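Long-range contacts in histone deacetylase complex subunit SAP18 (Mus musculus, PDB 4A6Q), which enhances SIN3-HDAC1-mediated transcriptional repression as part of the SIN3 complex and serves as an auxiliary component of the splicing-dependent exon junction complex: residues Lys18-Glu23 against Tyr59-Ala64; Leu29-Thr34 against Gly130-Ile135. One frame throughout, in Å; residues are numbered along the deposited sequence.

How the interactions relate
Interaction 2 lies near the middle of the ubiquitin-like domain, where strands 28-35 and 132-138 pair in parallel in its mixed sheet; interaction 1 is a surface contact about 16 Å away, centre to centre. Strand 28-35 has 56-60 as its antiparallel neighbour on the other side, and the turn that follows 56-60 receives the N-terminal segment 18-23. The two contacts touch through T60 and L30, whose methyls CG2 and CD2 are 4.1 Å apart. Along the chain the order is 18-23, 29-34, 59-64, 130-135, so the pairings alternate: interaction 2 joins the first strand of the domain to its last, while interaction 1 packs the segment leading toward the first strand against the turn that follows the sheet's edge strand.

Interaction 1 of 2, residues Lys18-Glu23 against Tyr59-Ala64; sequences KPIDRE and YTWMDA
R22 sets its CG anti to its own carbonyl carbon (chi1 -64°) and runs out extended as far as NE, over one face of W61, while D63 turns its carboxylate back between its backbone N and carbonyl carbon (chi1 68°) to meet the guanidinium. D63 belongs to the type I beta turn W61-A64, closed by the bond from A64 N to W61 O, which follows edge strand 56-60 of the ubiquitin-like fold. The salt bridge is side-on and lopsided: NE and NH2 of R22 both reach OD1 of D63, at 3.0 and 2.9 Å. That oxygen lies in the guanidinium plane, but the carboxylate is turned by 65°, so NE comes in on its syn side and NH2 from above its plane. R22 CG makes a CH-pi contact, 3.7 Å from the centroid of the five-membered ring of W61. Farther out, the guanidinium lies over the CE3 rim, its plane not far from parallel to the indole. Two outside partners steady the pair: E68 on helix 66-76 forms a salt bridge with R22 NH1, and T25 O accepts from W61 NE1. I20 packs its CG2 methyl against W61 CD1 and its CG1 against the carboxylate carbon of D63. The other carboxylate oxygen, OD2, holds the backbone: I20 N donates to it from above the carboxylate plane at 2.9 Å, in a nearly straight bond. A water closes the loop, donating both to I20 O (2.8 Å) and to D63 OD2 (2.7 Å).

Interaction 2 of 2, residues Leu29-Thr34 against Gly130-Ile135; sequences LLRVFT and GDYLDI. With IPA (isopropyl alcohol), chain B.
Strands 29-34 and 132-135 run parallel, their axes 26° apart and 4.6 Å from each other at closest approach, with V32, F33 and T34 in register with L133, D134 and I135. L133 N donates to R31 O (3.0 Å), F33 N to L133 O (2.8 Å) and I135 N to F33 O (2.8 Å), the alternation expected of a parallel pair. On the face carrying V32 and L133, V32 CG1 meets I135 CD1 at 3.6 Å, and the CD2 methyls of L30 and L133 touch. F33 lies on the other face, its edge turned to the face of Y132 in a T-shaped stack, planes at 82° and centroids 5.5 Å apart. With CG of each ring anti to its own carbonyl carbon (chi1 -61° in F33), CE1 of F33 comes within 3.7 Å of Y132 CB. R31 runs alongside Y132, pointing the same way, and brings NH1 near CE1 of the tyrosine while its NE forms a salt bridge with E55. An alanine in place of Y132 would probably leave the edge of F33 without the aromatic face it meets and the R31 side chain without its flanking ring. D134 brings OD1 within 3.4 Å of F33 CB, but its oxygens are hydrogen-bonded to H41 and H40. Near the C-terminal end of strand 28-35, T34 OG1 shares a hydrogen bond with an isopropanol, probably from the crystallisation liquor. F46 meets both rings of the T-shaped pair. Strands 56-60 and 86-94 flank this pair of strands, 56-60 beside 28-35 and 86-94 beside 132-138, and helix 66-76 covers the face of L30, L133 and I135 with L69 and V73.

Interaction 1 of 2, residues Lys18-Glu23 against Tyr59-Ala64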
ATOM      1  N   LYS A  18      -6.178  -1.128 -15.911  1.00 19.29           N
ATOM      2  CA  LYS A  18      -5.757  -2.177 -16.822  1.00 18.96           C
ATOM      3  C   LYS A  18      -4.575  -2.904 -16.221  1.00 16.47           C
ATOM      4  O   LYS A  18      -3.811  -2.339 -15.439  1.00 18.19           O
ATOM      5  CB  LYS A  18      -5.337  -1.534 -18.154  1.00 25.06           C
ATOM      6  CG  LYS A  18      -6.452  -0.726 -18.829  1.00 31.71           C
ATOM      7  CD  LYS A  18      -5.947   0.002 -20.064  1.00 39.84           C
ATOM      8  CE  LYS A  18      -6.969   1.024 -20.576  1.00 45.27           C
ATOM      9  NZ  LYS A  18      -8.276   0.415 -20.958  1.00 46.52           N
ATOM     10  N   PRO A  19      -4.412  -4.186 -16.568  1.00 17.89           N
ATOM     11  CA  PRO A  19      -3.223  -4.880 -16.084  1.00 14.36           C
ATOM     12  C   PRO A  19      -1.960  -4.337 -16.723  1.00 14.97           C
ATOM     13  O   PRO A  19      -2.019  -3.805 -17.815  1.00 19.84           O
ATOM     14  CB  PRO A  19      -3.430  -6.321 -16.559  1.00 17.82           C
ATOM     15  CG  PRO A  19      -4.897  -6.424 -16.855  1.00 26.91           C
ATOM     16  CD  PRO A  19      -5.312  -5.072 -17.320  1.00 23.71           C
ATOM     17  N   ILE A  20      -0.842  -4.502 -16.034  1.00 13.38           N
ATOM     18  CA  ILE A  20       0.490  -4.150 -16.556  1.00 12.90           C
ATOM     19  C   ILE A  20       1.066  -5.319 -17.344  1.00 15.41           C
ATOM     20  O   ILE A  20       0.900  -6.475 -16.962  1.00 16.36           O
ATOM     21  CB  ILE A  20       1.439  -3.866 -15.364  1.00 12.66           C
ATOM     22  CG1 ILE A  20       0.936  -2.672 -14.515  1.00 12.58           C
ATOM     23  CG2 ILE A  20       2.895  -3.636 -15.828  1.00 12.18           C
ATOM     24  CD1 ILE A  20       1.068  -1.331 -15.185  1.00 17.84           C
ATOM     25  N   ASP A  21       1.732  -5.035 -18.471  1.00 15.35           N
ATOM     26  CA  ASP A  21       2.475  -6.082 -19.188  1.00 13.70           C
ATOM     27  C   ASP A  21       3.800  -6.245 -18.458  1.00 14.30           C
ATOM     28  O   ASP A  21       4.762  -5.538 -18.729  1.00 14.03           O
ATOM     29  CB  ASP A  21       2.709  -5.721 -20.665  1.00 15.58           C
ATOM     30  CG  ASP A  21       3.382  -6.842 -21.423  1.00 18.58           C
ATOM     31  OD1 ASP A  21       3.948  -7.729 -20.770  1.00 21.88           O
ATOM     32  OD2 ASP A  21       3.330  -6.870 -22.679  1.00 21.37           O
ATOM     33  N   ARG A  22       3.831  -7.138 -17.478  1.00 11.79           N
ATOM     34  CA  ARG A  22       4.971  -7.273 -16.589  1.00 10.94           C
ATOM     35  C   ARG A  22       6.229  -7.747 -17.309  1.00 15.23           C
ATOM     36  O   ARG A  22       7.360  -7.412 -16.929  1.00 17.16           O
ATOM     37  CB  ARG A  22       4.592  -8.188 -15.401  1.00 13.15           C
ATOM     38  CG  ARG A  22       3.489  -7.614 -14.515  1.00 10.30           C
ATOM     39  CD  ARG A  22       3.191  -8.569 -13.377  1.00 12.30           C
ATOM     40  NE  ARG A  22       2.401  -7.892 -12.355  1.00 12.15           N
ATOM     41  CZ  ARG A  22       2.208  -8.355 -11.124  1.00 14.43           C
ATOM     42  NH1 ARG A  22       2.736  -9.512 -10.749  1.00 13.28           N
ATOM     43  NH2 ARG A  22       1.491  -7.626 -10.274  1.00 13.46           N
ATOM     44  N   GLU A  23       6.038  -8.508 -18.378  1.00 14.59           N
ATOM     45  CA  GLU A  23       7.190  -8.958 -19.152  1.00 16.18           C
ATOM     46  C   GLU A  23       7.912  -7.805 -19.852  1.00 17.77           C
ATOM     47  O   GLU A  23       9.108  -7.898 -20.106  1.00 22.03           O
ATOM     48  CB  GLU A  23       6.792 -10.033 -20.179  1.00 17.35           C
ATOM     49  N   TYR A  59      10.527  -6.439  -5.516  1.00 10.20           N
ATOM     50  CA  TYR A  59      10.379  -6.005  -6.897  1.00 11.80           C
ATOM     51  C   TYR A  59       8.974  -6.375  -7.329  1.00 11.44           C
ATOM     52  O   TYR A  59       8.581  -7.556  -7.253  1.00 12.54           O
ATOM     53  CB  TYR A  59      11.355  -6.763  -7.798  1.00 13.99           C
ATOM     54  CG  TYR A  59      12.788  -6.342  -7.701  1.00 17.80           C
ATOM     55  CD1 TYR A  59      13.136  -5.017  -7.794  1.00 18.87           C
ATOM     56  CD2 TYR A  59      13.786  -7.282  -7.491  1.00 21.85           C
ATOM     57  CE1 TYR A  59      14.482  -4.621  -7.710  1.00 23.70           C
ATOM     58  CE2 TYR A  59      15.105  -6.910  -7.402  1.00 21.30           C
ATOM     59  CZ  TYR A  59      15.439  -5.585  -7.510  1.00 22.93           C
ATOM     60  OH  TYR A  59      16.760  -5.217  -7.417  1.00 27.69           O
ATOM     61  N   THR A  60       8.221  -5.412  -7.846  1.00 11.87           N
ATOM     62  CA  THR A  60       6.846  -5.658  -8.227  1.00 10.19           C
ATOM     63  C   THR A  60       6.444  -4.651  -9.289  1.00 11.86           C
ATOM     64  O   THR A  60       7.303  -3.981  -9.867  1.00 11.48           O
ATOM     65  CB  THR A  60       5.910  -5.647  -6.981  1.00 13.24           C
ATOM     66  OG1 THR A  60       4.609  -6.170  -7.324  1.00 13.66           O
ATOM     67  CG2 THR A  60       5.772  -4.231  -6.379  1.00 12.90           C
ATOM     68  N   TRP A  61       5.146  -4.547  -9.542  1.00 11.25           N
ATOM     69  CA  TRP A  61       4.603  -3.682 -10.585  1.00 10.18           C
ATOM     70  C   TRP A  61       3.398  -2.888 -10.049  1.00 11.24           C
ATOM     71  O   TRP A  61       2.930  -3.149  -8.948  1.00 11.79           O
ATOM     72  CB  TRP A  61       4.187  -4.499 -11.806  1.00 13.17           C
ATOM     73  CG  TRP A  61       5.343  -5.148 -12.520  1.00 13.01           C
ATOM     74  CD1 TRP A  61       6.050  -4.648 -13.608  1.00 13.30           C
ATOM     75  CD2 TRP A  61       5.936  -6.405 -12.198  1.00 11.91           C
ATOM     76  NE1 TRP A  61       7.043  -5.541 -13.958  1.00 12.63           N
ATOM     77  CE2 TRP A  61       6.992  -6.622 -13.114  1.00 12.95           C
ATOM     78  CE3 TRP A  61       5.669  -7.386 -11.226  1.00 12.10           C
ATOM     79  CZ2 TRP A  61       7.780  -7.775 -13.086  1.00 15.31           C
ATOM     80  CZ3 TRP A  61       6.447  -8.508 -11.197  1.00 14.16           C
ATOM     81  CH2 TRP A  61       7.497  -8.701 -12.114  1.00 15.01           C
HETATM   82  N   MSE A  62       2.920  -1.902 -10.809  1.00 13.00           N
HETATM   83  CA  MSE A  62       1.831  -1.021 -10.357  1.00 12.24           C
HETATM   84  C   MSE A  62       0.499  -1.737 -10.177  1.00 12.88           C
HETATM   85  O   MSE A  62      -0.390  -1.195  -9.534  1.00 13.39           O
HETATM   86  CB  MSE A  62       1.660   0.173 -11.318  1.00 12.95           C
HETATM   87  CG  MSE A  62       2.844   1.093 -11.345  1.00 13.39           C
HETATM   88 SE   MSE A  62       2.960   2.004  -9.656  1.00 34.00          SE
HETATM   89  CE  MSE A  62       1.191   2.775  -9.523  1.00 21.71           C
ATOM     90  N   ASP A  63       0.355  -2.925 -10.753  1.00 11.58           N
ATOM     91  CA  ASP A  63      -0.871  -3.728 -10.559  1.00 13.49           C
ATOM     92  C   ASP A  63      -0.716  -4.794  -9.492  1.00 12.98           C
ATOM     93  O   ASP A  63      -1.553  -5.716  -9.397  1.00 14.02           O
ATOM     94  CB  ASP A  63      -1.402  -4.284 -11.911  1.00 13.63           C
ATOM     95  CG  ASP A  63      -0.488  -5.334 -12.541  1.00 13.64           C
ATOM     96  OD1 ASP A  63       0.675  -5.501 -12.078  1.00 13.22           O
ATOM     97  OD2 ASP A  63      -0.936  -5.989 -13.507  1.00 16.36           O
ATOM     98  N   ALA A  64       0.327  -4.671  -8.667  1.00 11.04           N
ATOM     99  CA  ALA A  64       0.435  -5.524  -7.495  1.00 11.56           C
ATOM    100  C   ALA A  64      -0.827  -5.365  -6.614  1.00 11.86           C
ATOM    101  O   ALA A  64      -1.255  -4.245  -6.326  1.00 13.43           O
ATOM    102  CB  ALA A  64       1.663  -5.167  -6.696  1.00 13.96           C
TER
HETATM  103  O   HOH W   1      -0.084  -8.133 -14.948  1.00 21.74           O

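Interaction 2 of 2, residues Leu29-Thr34 against Gly130-Ile135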
ATOM      1  N   LEU A  29      10.983  -0.946  -7.285  1.00 11.97           N
ATOM      2  CA  LEU A  29      11.454  -1.418  -5.990  1.00 10.66           C
ATOM      3  C   LEU A  29      10.529  -0.822  -4.940  1.00 11.32           C
ATOM      4  O   LEU A  29      10.482   0.396  -4.751  1.00 14.40           O
ATOM      5  CB  LEU A  29      12.943  -1.050  -5.752  1.00 15.78           C
ATOM      6  CG  LEU A  29      13.614  -1.757  -4.551  1.00 21.59           C
ATOM      7  CD1 LEU A  29      15.147  -1.779  -4.679  1.00 26.10           C
ATOM      8  CD2 LEU A  29      13.228  -1.093  -3.251  1.00 26.39           C
ATOM      9  N   LEU A  30       9.793  -1.697  -4.255  1.00 11.64           N
ATOM     10  CA  LEU A  30       8.819  -1.292  -3.233  1.00 12.16           C
ATOM     11  C   LEU A  30       9.431  -1.501  -1.843  1.00 10.83           C
ATOM     12  O   LEU A  30       9.901  -2.573  -1.545  1.00 12.41           O
ATOM     13  CB  LEU A  30       7.593  -2.179  -3.380  1.00 13.36           C
ATOM     14  CG  LEU A  30       6.451  -1.992  -2.364  1.00 15.25           C
ATOM     15  CD1 LEU A  30       5.857  -0.602  -2.543  1.00 18.35           C
ATOM     16  CD2 LEU A  30       5.412  -3.082  -2.501  1.00 14.69           C
ATOM     17  N   ARG A  31       9.413  -0.460  -1.015  1.00 10.64           N
ATOM     18  CA  ARG A  31       9.939  -0.539   0.359  1.00  9.98           C
ATOM     19  C   ARG A  31       8.755  -0.684   1.312  1.00 13.02           C
ATOM     20  O   ARG A  31       7.866   0.182   1.351  1.00 12.26           O
ATOM     21  CB  ARG A  31      10.741   0.726   0.677  1.00 11.61           C
ATOM     22  CG  ARG A  31      11.955   0.919  -0.294  1.00 14.05           C
ATOM     23  CD  ARG A  31      12.708   2.216  -0.009  1.00 15.16           C
ATOM     24  NE  ARG A  31      13.406   2.154   1.270  1.00 16.98           N
ATOM     25  CZ  ARG A  31      14.106   3.152   1.797  1.00 21.07           C
ATOM     26  NH1 ARG A  31      14.208   4.321   1.161  1.00 23.51           N
ATOM     27  NH2 ARG A  31      14.688   2.989   2.979  1.00 21.48           N
ATOM     28  N   VAL A  32       8.721  -1.806   2.024  1.00 11.34           N
ATOM     29  CA  VAL A  32       7.587  -2.151   2.889  1.00 10.15           C
ATOM     30  C   VAL A  32       8.053  -2.160   4.331  1.00 13.01           C
ATOM     31  O   VAL A  32       9.059  -2.783   4.661  1.00 15.59           O
ATOM     32  CB  VAL A  32       7.094  -3.560   2.536  1.00 10.68           C
ATOM     33  CG1 VAL A  32       5.916  -3.956   3.422  1.00 13.35           C
ATOM     34  CG2 VAL A  32       6.677  -3.608   1.065  1.00 12.15           C
ATOM     35  N   PHE A  33       7.346  -1.422   5.177  1.00  9.99           N
ATOM     36  CA  PHE A  33       7.637  -1.394   6.585  1.00  7.87           C
ATOM     37  C   PHE A  33       6.488  -2.089   7.266  1.00  9.90           C
ATOM     38  O   PHE A  33       5.368  -2.045   6.760  1.00 11.88           O
ATOM     39  CB  PHE A  33       7.774   0.061   7.039  1.00 11.04           C
ATOM     40  CG  PHE A  33       8.906   0.783   6.334  1.00 12.64           C
ATOM     41  CD1 PHE A  33       8.696   1.423   5.126  1.00 12.24           C
ATOM     42  CD2 PHE A  33      10.191   0.772   6.868  1.00 14.24           C
ATOM     43  CE1 PHE A  33       9.729   2.055   4.466  1.00 12.19           C
ATOM     44  CE2 PHE A  33      11.232   1.417   6.224  1.00 15.08           C
ATOM     45  CZ  PHE A  33      11.006   2.034   4.999  1.00 14.06           C
ATOM     46  N   THR A  34       6.783  -2.749   8.368  1.00 10.42           N
ATOM     47  CA  THR A  34       5.747  -3.537   9.050  1.00  9.36           C
ATOM     48  C   THR A  34       5.766  -3.260  10.548  1.00 10.12           C
ATOM     49  O   THR A  34       6.794  -2.886  11.116  1.00 12.71           O
ATOM     50  CB  THR A  34       5.884  -5.088   8.808  1.00 12.86           C
ATOM     51  OG1 THR A  34       7.174  -5.548   9.244  1.00 16.13           O
ATOM     52  CG2 THR A  34       5.729  -5.443   7.317  1.00 13.24           C
ATOM     53  N   GLY A 130       8.571   6.045  -4.815  1.00 25.18           N
ATOM     54  CA  GLY A 130       9.046   7.060  -3.907  1.00 20.40           C
ATOM     55  C   GLY A 130       8.223   6.979  -2.640  1.00 18.99           C
ATOM     56  O   GLY A 130       8.680   7.398  -1.563  1.00 20.90           O
ATOM     57  N   ASP A 131       6.990   6.496  -2.784  1.00 13.55           N
ATOM     58  CA  ASP A 131       6.167   6.282  -1.584  1.00 13.49           C
ATOM     59  C   ASP A 131       6.621   5.017  -0.881  1.00 15.18           C
ATOM     60  O   ASP A 131       7.185   4.118  -1.507  1.00 17.73           O
ATOM     61  CB  ASP A 131       4.695   6.069  -1.937  1.00 13.87           C
ATOM     62  CG  ASP A 131       4.032   7.258  -2.604  1.00 13.40           C
ATOM     63  OD1 ASP A 131       4.572   8.408  -2.569  1.00 13.78           O
ATOM     64  OD2 ASP A 131       2.916   7.061  -3.160  1.00 13.65           O
ATOM     65  N   TYR A 132       6.274   4.893   0.400  1.00 13.54           N
ATOM     66  CA  TYR A 132       6.501   3.646   1.157  1.00 12.51           C
ATOM     67  C   TYR A 132       5.185   2.948   1.436  1.00 11.84           C
ATOM     68  O   TYR A 132       4.111   3.587   1.436  1.00 12.27           O
ATOM     69  CB  TYR A 132       7.202   3.926   2.491  1.00 12.17           C
ATOM     70  CG  TYR A 132       8.401   4.845   2.370  1.00 10.93           C
ATOM     71  CD1 TYR A 132       9.453   4.510   1.553  1.00 16.40           C
ATOM     72  CD2 TYR A 132       8.476   6.013   3.104  1.00 13.56           C
ATOM     73  CE1 TYR A 132      10.570   5.343   1.430  1.00 19.37           C
ATOM     74  CE2 TYR A 132       9.573   6.839   2.991  1.00 16.29           C
ATOM     75  CZ  TYR A 132      10.620   6.489   2.164  1.00 19.45           C
ATOM     76  OH  TYR A 132      11.738   7.311   2.037  1.00 25.40           O
ATOM     77  N   LEU A 133       5.245   1.632   1.638  1.00  9.42           N
ATOM     78  CA  LEU A 133       4.052   0.896   2.083  1.00  9.89           C
ATOM     79  C   LEU A 133       4.218   0.480   3.529  1.00 12.76           C
ATOM     80  O   LEU A 133       5.274  -0.010   3.915  1.00 15.57           O
ATOM     81  CB  LEU A 133       3.892  -0.347   1.214  1.00 13.54           C
ATOM     82  CG  LEU A 133       2.536  -1.032   1.233  1.00 16.25           C
ATOM     83  CD1 LEU A 133       1.444  -0.132   0.601  1.00 17.11           C
ATOM     84  CD2 LEU A 133       2.681  -2.332   0.423  1.00 14.64           C
ATOM     85  N   ASP A 134       3.192   0.709   4.356  1.00  9.18           N
ATOM     86  CA  ASP A 134       3.292   0.349   5.777  1.00  8.27           C
ATOM     87  C   ASP A 134       2.217  -0.680   6.060  1.00 10.89           C
ATOM     88  O   ASP A 134       1.055  -0.472   5.712  1.00 12.12           O
ATOM     89  CB  ASP A 134       3.047   1.592   6.650  1.00  8.90           C
ATOM     90  CG  ASP A 134       3.573   1.430   8.051  1.00 12.37           C
ATOM     91  OD1 ASP A 134       4.788   1.281   8.219  1.00 15.24           O
ATOM     92  OD2 ASP A 134       2.792   1.503   9.022  1.00 12.65           O
ATOM     93  N   ILE A 135       2.578  -1.790   6.677  1.00  9.82           N
ATOM     94  CA  ILE A 135       1.590  -2.834   6.960  1.00  9.91           C
ATOM     95  C   ILE A 135       1.568  -3.121   8.448  1.00  9.88           C
ATOM     96  O   ILE A 135       2.565  -3.543   9.015  1.00 11.27           O
ATOM     97  CB  ILE A 135       1.906  -4.140   6.201  1.00  9.12           C
ATOM     98  CG1 ILE A 135       2.157  -3.855   4.724  1.00 10.13           C
ATOM     99  CG2 ILE A 135       0.778  -5.163   6.425  1.00 13.43           C
ATOM    100  CD1 ILE A 135       2.583  -5.117   3.964  1.00 14.24           C
TER
HETATM  101  C1  IPA B1144       6.333  -8.224  11.460  1.00 40.00           C
HETATM  102  C2  IPA B1144       7.089  -7.348  12.452  1.00 36.58           C
HETATM  103  C3  IPA B1144       8.547  -7.794  12.485  1.00 36.70           C
HETATM  104  O2  IPA B1144       7.036  -5.989  12.050  1.00 30.24           O
HETATM  105  O   HOH W   2       8.666   2.063  -2.064  1.00 19.16           O